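Ferredoxin-NADP reductase (Neisseria gonorrhoeae MIA_2011_03-10, PDB 5TR9) probably catalyses FAD-dependent electron transfer between NADP(H) and ferredoxin. Local coordinates at residues P30-F35 with F80-Q85; L53-G58 with G87-L92; K21-K26 with T34-R39; H155-P160 with P189-A194. All blocks are in the same frame, centred on the assembly; numbering follows the deposited sequence.

Contact 1: P30-F35 with F80-Q85; sequences PKLITF and FAVLIQ. With FAD (flavin-adenine dinucleotide), chain C.
Ile33 and Ala81 form an antiparallel hydrogen-bonded pair, closed by two backbone bonds: Ile33 N gives to Ala81 O at 3.0 Å, and Ala81 N gives back to Ile33 O at 2.9 Å. A third bond, Leu83 N to Lys31 O at 2.8 Å, lies in the carbonyl plane. The carbonyl of Ile33 is also met by the Phe80 ring, whose CD1 edge reaches Ile33 O in the ring plane. That edge is put there by a first torsion that sets CG opposite the backbone N (chi1 168°), and it leaves CE1 of the same ring against Leu32 CB and CD2. Leu32 CD2 packs further on Val82 CB at 3.8 Å. The other face of the strands carries Ile33, Ala81 and Phe35; here Ile33 CG1 touches Ala81 CB, and Phe35 turns the CE1 corner of its ring to the same methyl, which sits near the ring plane at 4.2 Å. Phe93 of helix 88-95 covers this face. Packing thins toward Pro30 and Lys31, both exposed: Leu83 CB still lies close to Lys31 O, at 3.6 Å, but the lysine side chain itself brings only CD near Leu83. The edge strand also turns Phe80 O and Val82 N to the flavin, Phe80 O accepting from FAD N3 at 2.8 Å and Val82 N giving to FAD O2 at 3.1 Å. Recognition of the isoalloxazine pyrimidine edge by a backbone strand belongs to the flavin site of this FR-type FAD-binding beta-barrel domain.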
# COMPACT_ATOMS: atom_id res chain seq x y z
N PRO A 30 13.56 1.80 14.12
CA PRO A 30 13.40 3.09 14.81
C PRO A 30 12.47 4.06 14.11
O PRO A 30 11.91 4.93 14.78
CB PRO A 30 14.83 3.63 14.88
CG PRO A 30 15.68 2.39 14.93
CD PRO A 30 14.98 1.43 14.00
N LYS A 31 12.29 3.94 12.79
CA LYS A 31 11.54 4.92 12.01
C LYS A 31 10.33 4.34 11.29
O LYS A 31 9.65 5.08 10.58
CB LYS A 31 12.48 5.58 10.98
CG LYS A 31 13.68 6.29 11.59
CD LYS A 31 13.24 7.47 12.44
CE LYS A 31 14.42 8.12 13.14
NZ LYS A 31 13.97 9.11 14.17
N LEU A 32 10.05 3.04 11.43
CA LEU A 32 8.90 2.43 10.77
C LEU A 32 7.98 1.86 11.84
O LEU A 32 8.38 0.96 12.59
CB LEU A 32 9.34 1.33 9.79
CG LEU A 32 10.22 1.83 8.63
CD1 LEU A 32 10.68 0.67 7.77
CD2 LEU A 32 9.49 2.87 7.79
N ILE A 33 6.75 2.39 11.92
CA ILE A 33 5.80 1.92 12.92
C ILE A 33 4.54 1.40 12.24
O ILE A 33 4.14 1.87 11.17
CB ILE A 33 5.43 3.02 13.94
CG1 ILE A 33 4.75 4.20 13.23
CG2 ILE A 33 6.67 3.49 14.69
CD1 ILE A 33 4.11 5.22 14.20
N THR A 34 3.91 0.43 12.89
CA THR A 34 2.48 0.21 12.69
C THR A 34 1.77 0.57 13.98
O THR A 34 2.37 0.54 15.07
CB THR A 34 2.15 -1.23 12.26
OG1 THR A 34 2.71 -2.19 13.18
CG2 THR A 34 2.70 -1.50 10.86
N PHE A 35 0.51 0.97 13.86
CA PHE A 35 -0.26 1.28 15.05
C PHE A 35 -1.73 1.03 14.77
O PHE A 35 -2.16 1.03 13.61
CB PHE A 35 -0.04 2.73 15.54
CG PHE A 35 -0.45 3.81 14.55
CD1 PHE A 35 0.44 4.24 13.56
CD2 PHE A 35 -1.69 4.44 14.66
CE1 PHE A 35 0.08 5.25 12.67
CE2 PHE A 35 -2.05 5.46 13.77
CZ PHE A 35 -1.17 5.87 12.77
N PHE A 80 0.34 2.00 8.76
CA PHE A 80 1.80 1.86 8.63
C PHE A 80 2.36 3.24 8.29
O PHE A 80 2.03 3.79 7.24
CB PHE A 80 2.14 0.84 7.53
CG PHE A 80 3.59 0.82 7.10
CD1 PHE A 80 4.61 1.02 8.02
CD2 PHE A 80 3.93 0.53 5.78
CE1 PHE A 80 5.95 0.99 7.61
CE2 PHE A 80 5.26 0.47 5.38
CZ PHE A 80 6.27 0.70 6.29
N ALA A 81 3.19 3.79 9.18
CA ALA A 81 3.75 5.12 8.98
C ALA A 81 5.27 5.12 9.02
O ALA A 81 5.89 4.44 9.85
CB ALA A 81 3.23 6.10 10.05
N VAL A 82 5.86 5.87 8.09
CA VAL A 82 7.30 6.14 8.11
C VAL A 82 7.52 7.47 8.81
O VAL A 82 6.90 8.49 8.46
CB VAL A 82 7.89 6.16 6.69
CG1 VAL A 82 7.01 6.91 5.76
CG2 VAL A 82 9.28 6.80 6.69
N LEU A 83 8.42 7.49 9.81
CA LEU A 83 8.66 8.72 10.55
C LEU A 83 9.66 9.58 9.79
O LEU A 83 10.80 9.17 9.53
CB LEU A 83 9.15 8.41 11.97
CG LEU A 83 8.17 7.56 12.78
CD1 LEU A 83 8.74 7.27 14.16
CD2 LEU A 83 6.79 8.21 12.88
N ILE A 84 9.23 10.79 9.41
CA ILE A 84 9.99 11.67 8.55
C ILE A 84 10.72 12.70 9.41
O ILE A 84 10.10 13.33 10.28
CB ILE A 84 9.08 12.37 7.52
CG1 ILE A 84 8.34 11.34 6.65
CG2 ILE A 84 9.88 13.38 6.68
CD1 ILE A 84 9.27 10.51 5.80
N GLN A 85 12.03 12.86 9.17
CA GLN A 85 12.81 13.87 9.86
C GLN A 85 12.17 15.25 9.67
O GLN A 85 11.89 15.66 8.53
CB GLN A 85 14.25 13.88 9.33
CG GLN A 85 15.16 14.86 10.04
CD GLN A 85 16.56 14.91 9.44
OE1 GLN A 85 16.83 14.28 8.42
NE2 GLN A 85 17.44 15.66 10.08
PA FAD C . 4.86 16.05 5.90
O1A FAD C . 4.91 17.51 6.19
O2A FAD C . 3.50 15.49 5.50
O5B FAD C . 5.83 15.64 4.75
C5B FAD C . 7.20 16.10 4.73
C4B FAD C . 7.88 15.41 3.57
O4B FAD C . 8.10 14.03 3.92
C3B FAD C . 7.07 15.36 2.29
O3B FAD C . 7.22 16.54 1.51
C2B FAD C . 7.67 14.15 1.57
O2B FAD C . 8.87 14.49 0.89
C1B FAD C . 8.03 13.23 2.74
N9A FAD C . 7.10 12.15 3.00
C8A FAD C . 5.84 12.24 3.54
N7A FAD C . 5.25 11.07 3.70
C5A FAD C . 6.20 10.16 3.25
C6A FAD C . 6.18 8.76 3.15
N6A FAD C . 5.14 8.00 3.52
N1A FAD C . 7.28 8.16 2.64
C2A FAD C . 8.32 8.91 2.28
N3A FAD C . 8.45 10.24 2.32
C4A FAD C . 7.34 10.81 2.83
N1 FAD C . 2.34 8.13 4.88
C2 FAD C . 2.61 6.96 5.53
O2 FAD C . 3.58 6.85 6.29
N3 FAD C . 1.79 5.86 5.30
C4 FAD C . 0.68 5.82 4.46
O4 FAD C . 0.01 4.80 4.35
C4X FAD C . 0.41 7.07 3.80
N5 FAD C . -0.61 7.13 2.97
C5X FAD C . -0.87 8.33 2.34
C6 FAD C . -1.95 8.40 1.45
C7 FAD C . -2.26 9.59 0.79
C7M FAD C . -3.44 9.64 -0.14
C8 FAD C . -1.47 10.73 1.02
C8M FAD C . -1.79 12.03 0.32
C9 FAD C . -0.39 10.66 1.90
C9A FAD C . -0.09 9.47 2.56
N10 FAD C . 1.03 9.35 3.42
C10 FAD C . 1.28 8.18 4.08
C1' FAD C . 1.81 10.52 3.81
C2' FAD C . 1.27 11.08 5.14
O2' FAD C . -0.01 11.69 4.98
C3' FAD C . 2.23 12.09 5.77
O3' FAD C . 2.63 13.04 4.79
C4' FAD C . 3.41 11.45 6.50
O4' FAD C . 2.91 10.74 7.64
C5' FAD C . 4.45 12.45 6.96
O5' FAD C . 3.79 13.48 7.73
P FAD C . 4.63 14.65 8.39
O1P FAD C . 5.64 14.08 9.38
O2P FAD C . 3.67 15.67 8.88
O3P FAD C . 5.44 15.23 7.13

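Contact 2: L53-G58 with G87-L92; sequences LGFYEG and GPMSAL. With FAD (flavin-adenine dinucleotide), chain C; EDO (1,2-ethanediol), chain D.
FAD O1P is gripped by two groups of Ser90, the hydroxyl OG at 2.6 Å and the backbone N at 2.9 Å, while Met89 N gives to the other phosphate oxygen, FAD O2P, at 2.8 Å. Ser90 OG in turn accepts from Ile84 N, which would hold the hydroxyl turned to the phosphate. Gly87 occupies the N-cap position, and the phosphate lies at the start of the helix, where the first-turn N-H groups and the helix dipole would favour its negative charge. A glycine suits the place, since FAD O1P comes within 3.1 Å of Gly87 CA.

Away from the phosphate, the same helix turn meets strand 53-57 through Met89 and Leu92. Met89 CG lies opposite the backbone N (chi1 -165°), and a bend at the next bond carries the thioether across to Phe55: SD sits in the plane of the ring, at its edge, 4.9 Å from the centroid and 82° off the ring normal, a Met-aromatic contact. Met89 CE touches Phe55 CE2 and lies 3.5 Å from Leu53 O. Leu92 and Phe55 run antiparallel alongside one another, with Leu92 CD1 at 3.6 Å from Phe55 CD2. Toward solvent the contact ends at Glu57, whose carboxylate oxygen OE1 borders Leu92 CD1 at 3.8 Å.

The helix axis runs nearly perpendicular to the strand, at 81°, and Ile62 and Tyr66 of strand 60-67 add to the packing on Leu92 and Met89, while Ile102 of strand 101-105 touches Phe55.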
# COMPACT_ATOMS: atom_id res chain seq x y z
N LEU A 53 -6.39 11.06 9.38
CA LEU A 53 -6.18 11.02 10.82
C LEU A 53 -5.68 12.39 11.27
O LEU A 53 -4.99 13.08 10.52
CB LEU A 53 -5.14 9.97 11.21
CG LEU A 53 -5.41 8.54 10.75
CD1 LEU A 53 -4.27 7.60 11.19
CD2 LEU A 53 -6.76 8.06 11.29
N GLY A 54 -6.04 12.76 12.49
CA GLY A 54 -5.71 14.09 12.95
C GLY A 54 -5.46 14.13 14.45
O GLY A 54 -5.75 13.19 15.19
N PHE A 55 -4.91 15.26 14.88
CA PHE A 55 -4.76 15.55 16.29
C PHE A 55 -5.21 16.97 16.56
O PHE A 55 -5.05 17.87 15.73
CB PHE A 55 -3.30 15.42 16.78
CG PHE A 55 -2.76 14.03 16.73
CD1 PHE A 55 -3.09 13.11 17.72
CD2 PHE A 55 -1.87 13.65 15.74
CE1 PHE A 55 -2.57 11.82 17.68
CE2 PHE A 55 -1.34 12.37 15.70
CZ PHE A 55 -1.69 11.45 16.67
N TYR A 56 -5.76 17.18 17.75
CA TYR A 56 -5.88 18.53 18.28
C TYR A 56 -4.49 19.07 18.56
O TYR A 56 -3.68 18.41 19.22
CB TYR A 56 -6.70 18.54 19.56
CG TYR A 56 -8.14 18.07 19.45
CD1 TYR A 56 -9.03 18.68 18.58
CD2 TYR A 56 -8.61 17.05 20.27
CE1 TYR A 56 -10.35 18.27 18.51
CE2 TYR A 56 -9.93 16.63 20.19
CZ TYR A 56 -10.79 17.24 19.31
OH TYR A 56 -12.11 16.84 19.25
N GLU A 57 -4.19 20.27 18.05
CA GLU A 57 -2.91 20.94 18.31
C GLU A 57 -3.23 22.34 18.81
O GLU A 57 -3.57 23.21 18.00
CB GLU A 57 -2.04 21.00 17.06
CG GLU A 57 -1.10 19.82 16.86
CD GLU A 57 0.08 20.19 15.98
OE1 GLU A 57 1.23 19.83 16.32
OE2 GLU A 57 -0.14 20.87 14.95
N GLY A 58 -3.12 22.57 20.12
CA GLY A 58 -3.53 23.86 20.64
C GLY A 58 -4.99 24.08 20.30
O GLY A 58 -5.82 23.19 20.47
N GLY A 87 9.26 16.20 10.18
CA GLY A 87 7.87 16.19 9.81
C GLY A 87 6.97 16.40 11.02
O GLY A 87 7.18 15.80 12.08
N PRO A 88 5.96 17.27 10.89
CA PRO A 88 5.14 17.58 12.08
C PRO A 88 4.28 16.42 12.55
O PRO A 88 4.20 16.19 13.76
CB PRO A 88 4.31 18.80 11.63
CG PRO A 88 4.27 18.69 10.14
CD PRO A 88 5.63 18.15 9.75
N MET A 89 3.62 15.69 11.64
CA MET A 89 2.83 14.55 12.11
C MET A 89 3.74 13.47 12.67
O MET A 89 3.41 12.81 13.67
CB MET A 89 1.95 14.00 10.99
CG MET A 89 0.85 13.06 11.51
SD MET A 89 -0.44 14.02 12.34
CE MET A 89 -1.87 12.97 12.08
N SER A 90 4.91 13.28 12.04
CA SER A 90 5.85 12.27 12.49
C SER A 90 6.29 12.53 13.93
O SER A 90 6.43 11.58 14.71
CB SER A 90 7.06 12.22 11.56
OG SER A 90 6.64 11.81 10.26
N ALA A 91 6.48 13.80 14.30
CA ALA A 91 6.86 14.12 15.67
C ALA A 91 5.76 13.72 16.64
O ALA A 91 6.04 13.28 17.77
CB ALA A 91 7.17 15.60 15.80
N LEU A 92 4.50 13.90 16.24
CA LEU A 92 3.41 13.48 17.12
C LEU A 92 3.33 11.96 17.19
O LEU A 92 3.09 11.40 18.26
CB LEU A 92 2.08 14.07 16.63
CG LEU A 92 2.07 15.59 16.61
CD1 LEU A 92 0.80 16.08 15.93
CD2 LEU A 92 2.20 16.18 18.02
PA FAD C . 4.86 16.05 5.90
O1A FAD C . 4.91 17.51 6.19
O2A FAD C . 3.50 15.49 5.50
O5B FAD C . 5.83 15.64 4.75
C5B FAD C . 7.20 16.10 4.73
C4B FAD C . 7.88 15.41 3.57
O4B FAD C . 8.10 14.03 3.92
C3B FAD C . 7.07 15.36 2.29
O3B FAD C . 7.22 16.54 1.51
C2B FAD C . 7.67 14.15 1.57
O2B FAD C . 8.87 14.49 0.89
C1B FAD C . 8.03 13.23 2.74
N9A FAD C . 7.10 12.15 3.00
C8A FAD C . 5.84 12.24 3.54
N7A FAD C . 5.25 11.07 3.70
C5A FAD C . 6.20 10.16 3.25
C6A FAD C . 6.18 8.76 3.15
N6A FAD C . 5.14 8.00 3.52
N1A FAD C . 7.28 8.16 2.64
C2A FAD C . 8.32 8.91 2.28
N3A FAD C . 8.45 10.24 2.32
C4A FAD C . 7.34 10.81 2.83
N1 FAD C . 2.34 8.13 4.88
C2 FAD C . 2.61 6.96 5.53
O2 FAD C . 3.58 6.85 6.29
N3 FAD C . 1.79 5.86 5.30
C4 FAD C . 0.68 5.82 4.46
O4 FAD C . 0.01 4.80 4.35
C4X FAD C . 0.41 7.07 3.80
N5 FAD C . -0.61 7.13 2.97
C5X FAD C . -0.87 8.33 2.34
C6 FAD C . -1.95 8.40 1.45
C7 FAD C . -2.26 9.59 0.79
C7M FAD C . -3.44 9.64 -0.14
C8 FAD C . -1.47 10.73 1.02
C8M FAD C . -1.79 12.03 0.32
C9 FAD C . -0.39 10.66 1.90
C9A FAD C . -0.09 9.47 2.56
N10 FAD C . 1.03 9.35 3.42
C10 FAD C . 1.28 8.18 4.08
C1' FAD C . 1.81 10.52 3.81
C2' FAD C . 1.27 11.08 5.14
O2' FAD C . -0.01 11.69 4.98
C3' FAD C . 2.23 12.09 5.77
O3' FAD C . 2.63 13.04 4.79
C4' FAD C . 3.41 11.45 6.50
O4' FAD C . 2.91 10.74 7.64
C5' FAD C . 4.45 12.45 6.96
O5' FAD C . 3.79 13.48 7.73
P FAD C . 4.63 14.65 8.39
O1P FAD C . 5.64 14.08 9.38
O2P FAD C . 3.67 15.67 8.88
O3P FAD C . 5.44 15.23 7.13
C1 EDO D . -2.38 24.13 14.33
O1 EDO D . -2.96 24.53 15.57
C2 EDO D . -2.31 25.32 13.38
O2 EDO D . -3.62 25.90 13.23

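Contact 3: K21-K26 with T34-R39; sequences KILWVK and TFAISR
Trp24 lays one face of its indole over Ala36, whose CB stands 3.7 Å from the centroid of the five-membered ring and 29° off its normal, a CH-pi contact. The ring gets there through a first torsion that places CG between the backbone N and the carbonyl carbon (chi1 49°). Thr34 OG1 lies in the indole plane at its edge, 3.8 Å from Trp24 CZ3, and is itself bonded to His28.

On the other face, covered by Met96 and Leu53, Ile22 CD1 touches Ile37 CG2 at 3.8 Å, and Val25 CG2 runs alongside Phe35 CB. At the bulge, Leu23 CD1 rests against Ile37 C.

Behind these contacts stands the backbone. Leu23 and Trp24 both face Ala36, a classic beta bulge: Leu23 N gives to Ala36 O at 2.8 Å, and Ala36 N gives to Trp24 O at 3.1 Å. Lys26 and Thr34 close a reciprocal pair, whereas at the far end Ser38 answers Lys21 with both backbone and hydroxyl, Lys21 N giving to Ser38 OG at 3.0 Å. Glu20 also bonds that hydroxyl. Backbone bonds thus fix the bulge, while the exposed indole and the aliphatic part of Lys26 shield the buried Ala36 and Thr34.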
# COMPACT_ATOMS: atom_id res chain seq x y z
N LYS A 21 -9.13 6.35 19.99
CA LYS A 21 -8.02 6.12 20.91
C LYS A 21 -6.91 5.35 20.22
O LYS A 21 -7.18 4.41 19.46
CB LYS A 21 -8.48 5.32 22.15
CG LYS A 21 -9.52 6.01 23.02
CD LYS A 21 -8.87 6.95 24.00
CE LYS A 21 -9.84 7.34 25.11
NZ LYS A 21 -11.04 8.03 24.57
N ILE A 22 -5.66 5.73 20.50
CA ILE A 22 -4.53 4.89 20.13
C ILE A 22 -4.58 3.62 20.96
O ILE A 22 -4.65 3.68 22.19
CB ILE A 22 -3.19 5.63 20.35
CG1 ILE A 22 -3.10 6.91 19.53
CG2 ILE A 22 -2.01 4.68 20.08
CD1 ILE A 22 -3.15 6.69 18.04
N LEU A 23 -4.54 2.46 20.30
CA LEU A 23 -4.54 1.20 21.03
C LEU A 23 -3.13 0.69 21.29
O LEU A 23 -2.84 0.20 22.39
CB LEU A 23 -5.36 0.15 20.27
CG LEU A 23 -6.80 0.57 19.98
CD1 LEU A 23 -7.53 -0.51 19.21
CD2 LEU A 23 -7.55 0.88 21.26
N TRP A 24 -2.23 0.82 20.32
CA TRP A 24 -0.85 0.38 20.51
C TRP A 24 -0.02 0.90 19.35
O TRP A 24 -0.55 1.18 18.27
CB TRP A 24 -0.75 -1.16 20.61
CG TRP A 24 -1.46 -1.95 19.52
CD1 TRP A 24 -2.68 -2.58 19.62
CD2 TRP A 24 -0.97 -2.25 18.21
NE1 TRP A 24 -2.98 -3.21 18.44
CE2 TRP A 24 -1.94 -3.04 17.56
CE3 TRP A 24 0.20 -1.92 17.52
CZ2 TRP A 24 -1.79 -3.49 16.24
CZ3 TRP A 24 0.36 -2.37 16.22
CH2 TRP A 24 -0.63 -3.15 15.59
N VAL A 25 1.29 1.00 19.59
CA VAL A 25 2.26 1.40 18.59
C VAL A 25 3.38 0.38 18.60
O VAL A 25 3.93 0.07 19.67
CB VAL A 25 2.84 2.81 18.86
CG1 VAL A 25 3.80 3.21 17.72
CG2 VAL A 25 1.72 3.85 19.02
N LYS A 26 3.75 -0.11 17.42
CA LYS A 26 4.78 -1.13 17.28
C LYS A 26 5.90 -0.57 16.41
O LYS A 26 5.65 -0.17 15.27
CB LYS A 26 4.18 -2.39 16.65
CG LYS A 26 5.15 -3.54 16.42
CD LYS A 26 4.37 -4.77 15.90
CE LYS A 26 5.26 -5.96 15.63
NZ LYS A 26 5.93 -6.42 16.87
N THR A 34 3.91 0.43 12.89
CA THR A 34 2.48 0.21 12.69
C THR A 34 1.77 0.57 13.98
O THR A 34 2.37 0.54 15.07
CB THR A 34 2.15 -1.23 12.26
OG1 THR A 34 2.71 -2.19 13.18
CG2 THR A 34 2.70 -1.50 10.86
N PHE A 35 0.51 0.97 13.86
CA PHE A 35 -0.26 1.28 15.05
C PHE A 35 -1.73 1.03 14.77
O PHE A 35 -2.16 1.03 13.61
CB PHE A 35 -0.04 2.73 15.54
CG PHE A 35 -0.45 3.81 14.55
CD1 PHE A 35 0.44 4.24 13.56
CD2 PHE A 35 -1.69 4.44 14.66
CE1 PHE A 35 0.08 5.25 12.67
CE2 PHE A 35 -2.05 5.46 13.77
CZ PHE A 35 -1.17 5.87 12.77
N ALA A 36 -2.48 0.76 15.83
CA ALA A 36 -3.91 0.50 15.72
C ALA A 36 -4.67 1.54 16.52
O ALA A 36 -4.20 2.01 17.57
CB ALA A 36 -4.26 -0.89 16.25
N ILE A 37 -5.86 1.88 16.03
CA ILE A 37 -6.75 2.80 16.71
C ILE A 37 -8.13 2.15 16.80
O ILE A 37 -8.46 1.22 16.06
CB ILE A 37 -6.84 4.17 16.01
CG1 ILE A 37 -7.61 4.05 14.68
CG2 ILE A 37 -5.45 4.75 15.73
CD1 ILE A 37 -7.82 5.40 13.99
N SER A 38 -8.94 2.64 17.74
CA SER A 38 -10.31 2.15 17.84
C SER A 38 -11.09 2.52 16.59
O SER A 38 -10.84 3.54 15.93
CB SER A 38 -10.99 2.71 19.10
OG SER A 38 -10.93 4.12 19.17
N ARG A 39 -12.04 1.64 16.25
CA ARG A 39 -12.82 1.75 15.02
C ARG A 39 -14.28 1.91 15.38
O ARG A 39 -14.87 0.99 15.97
CB ARG A 39 -12.63 0.51 14.14
CG ARG A 39 -13.43 0.61 12.85
CD ARG A 39 -13.28 -0.64 12.00
NE ARG A 39 -14.02 -0.48 10.76
CZ ARG A 39 -13.96 -1.36 9.77
NH1 ARG A 39 -13.22 -2.44 9.92
NH2 ARG A 39 -14.65 -1.15 8.65

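Contact 4: H155-P160 with P189-A194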
# COMPACT_ATOMS: atom_id res chain seq x y z
N HIS A 155 7.40 -5.15 -3.71
CA HIS A 155 7.64 -4.07 -2.74
C HIS A 155 9.09 -3.59 -2.85
O HIS A 155 10.02 -4.33 -2.49
CB HIS A 155 7.34 -4.52 -1.31
CG HIS A 155 7.39 -3.40 -0.31
ND1 HIS A 155 7.69 -3.60 1.02
CD2 HIS A 155 7.17 -2.07 -0.45
CE1 HIS A 155 7.64 -2.45 1.66
NE2 HIS A 155 7.33 -1.50 0.79
N SER A 156 9.26 -2.37 -3.33
CA SER A 156 10.57 -1.73 -3.46
C SER A 156 10.85 -0.84 -2.25
O SER A 156 10.02 -0.01 -1.87
CB SER A 156 10.62 -0.89 -4.74
OG SER A 156 11.77 -0.04 -4.79
N VAL A 157 12.04 -1.01 -1.66
CA VAL A 157 12.55 -0.14 -0.60
C VAL A 157 14.04 0.06 -0.88
O VAL A 157 14.61 -0.58 -1.76
CB VAL A 157 12.35 -0.74 0.80
CG1 VAL A 157 10.86 -0.96 1.09
CG2 VAL A 157 13.12 -2.05 0.91
N SER A 158 14.67 0.93 -0.09
CA SER A 158 16.11 1.15 -0.30
C SER A 158 16.97 0.04 0.29
O SER A 158 17.91 -0.44 -0.35
CB SER A 158 16.53 2.49 0.29
OG SER A 158 15.93 3.58 -0.40
N PHE A 159 16.68 -0.36 1.53
CA PHE A 159 17.50 -1.31 2.28
C PHE A 159 16.63 -2.41 2.86
O PHE A 159 15.45 -2.17 3.17
CB PHE A 159 18.26 -0.59 3.41
CG PHE A 159 19.27 0.40 2.90
CD1 PHE A 159 20.55 -0.01 2.56
CD2 PHE A 159 18.92 1.73 2.70
CE1 PHE A 159 21.48 0.90 2.06
CE2 PHE A 159 19.83 2.64 2.20
CZ PHE A 159 21.11 2.23 1.88
N PRO A 160 17.17 -3.63 3.03
CA PRO A 160 16.32 -4.76 3.44
C PRO A 160 15.67 -4.60 4.80
O PRO A 160 14.63 -5.23 5.04
CB PRO A 160 17.28 -5.96 3.41
CG PRO A 160 18.66 -5.38 3.44
CD PRO A 160 18.56 -4.03 2.76
N PRO A 189 10.40 -8.99 -3.13
CA PRO A 189 11.02 -7.82 -2.52
C PRO A 189 12.09 -7.25 -3.43
O PRO A 189 12.81 -8.00 -4.10
CB PRO A 189 11.61 -8.37 -1.22
CG PRO A 189 11.92 -9.81 -1.53
CD PRO A 189 10.89 -10.26 -2.55
N VAL A 190 12.20 -5.93 -3.44
CA VAL A 190 13.19 -5.21 -4.24
C VAL A 190 13.93 -4.26 -3.30
O VAL A 190 13.29 -3.48 -2.59
CB VAL A 190 12.54 -4.42 -5.38
CG1 VAL A 190 13.55 -3.54 -6.08
CG2 VAL A 190 11.88 -5.36 -6.39
N THR A 191 15.26 -4.33 -3.27
CA THR A 191 16.03 -3.35 -2.50
C THR A 191 16.90 -2.55 -3.47
O THR A 191 17.81 -3.11 -4.09
CB THR A 191 16.86 -4.01 -1.40
OG1 THR A 191 17.69 -5.04 -1.94
CG2 THR A 191 15.92 -4.64 -0.36
N THR A 192 16.61 -1.25 -3.60
CA THR A 192 17.25 -0.47 -4.66
C THR A 192 18.67 -0.04 -4.32
O THR A 192 19.44 0.26 -5.25
CB THR A 192 16.42 0.76 -4.98
OG1 THR A 192 16.40 1.64 -3.84
CG2 THR A 192 15.00 0.36 -5.34
N ARG A 193 19.05 0.01 -3.04
CA ARG A 193 20.36 0.54 -2.66
C ARG A 193 21.20 -0.47 -1.91
O ARG A 193 22.26 -0.11 -1.37
CB ARG A 193 20.19 1.81 -1.82
CG ARG A 193 19.33 2.87 -2.51
CD ARG A 193 19.44 4.22 -1.84
NE ARG A 193 20.77 4.83 -1.95
CZ ARG A 193 21.18 5.57 -2.98
NH1 ARG A 193 22.39 6.12 -2.96
NH2 ARG A 193 20.40 5.76 -4.03
N ALA A 194 20.79 -1.74 -1.90
CA ALA A 194 21.50 -2.76 -1.16
C ALA A 194 21.28 -4.09 -1.85
O ALA A 194 20.30 -4.28 -2.57
CB ALA A 194 21.04 -2.83 0.30
O HOH W 1 14.55 3.21 -2.80
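Val157 O receives Thr192 N at 2.8 Å, in the carbonyl plane, and the two parallel strands are joined further by Val190, whose N gives to His155 O and whose O accepts from Val157 N, both at 2.9 Å. Beyond the strand ends the pairing carries on: Arg193 N reaches a lone pair of Ser158 O at 3.0 Å. Water 1 bridges the hydroxyls of Ser158 and Thr192, standing 2.6 Å from Thr192 OG1 and 2.8 Å from Ser158 OG. Thr191 OG1 gives to Ala194 O from above its carbonyl plane, which ties the turn after the strand back on itself.

Strands 150-157 and 185-191 are neighbours in the parallel sheet of the NAD-binding domain, and the contact covers their C-terminal ends and the loops that follow, the edge at which nucleotide-binding folds of this kind usually place their ligands.

Ser156 CB packs on Val190 CB, its partner in register, and Ser156 OG meets Thr192 CG2 diagonally at 3.3 Å, while Val157 CG2 and Thr191 CG2 approach on the opposite face of the sheet. In the loops, the Phe159 ring takes Arg193 CB over one face, 26° off the normal, a CH-pi contact; the guanidinium plane is turned 63° from the ring. Ala194 CB touches both Phe159 CD1 at 3.6 Å and Pro160 CD at 3.7 Å, and Thr191 CG2 reaches the same proline across the turn.

Contacts 1, 2 and 3 belong to the FAD-binding part and all reach its six-stranded antiparallel sheet; contact 4 lies in the parallel sheet of the NAD-binding part. Along the chain contact 3 opens first, on strand 17-27; the segments of contacts 1 and 2 alternate, and contact 4 follows. Contacts 1 and 3 share strand 32-38, their centres about 13 Å apart. Contact 2 is equally far from contact 1 and touches it where Ser90 meets Ile84; strand 76-82 and helix 88-95, consecutive in the chain, hold the flavin ring and one phosphate of FAD. Contact 4's centre is about 17 Å from that of contact 1, nearest atoms about 5 Å apart, consistent with a nucleotide domain facing the flavin.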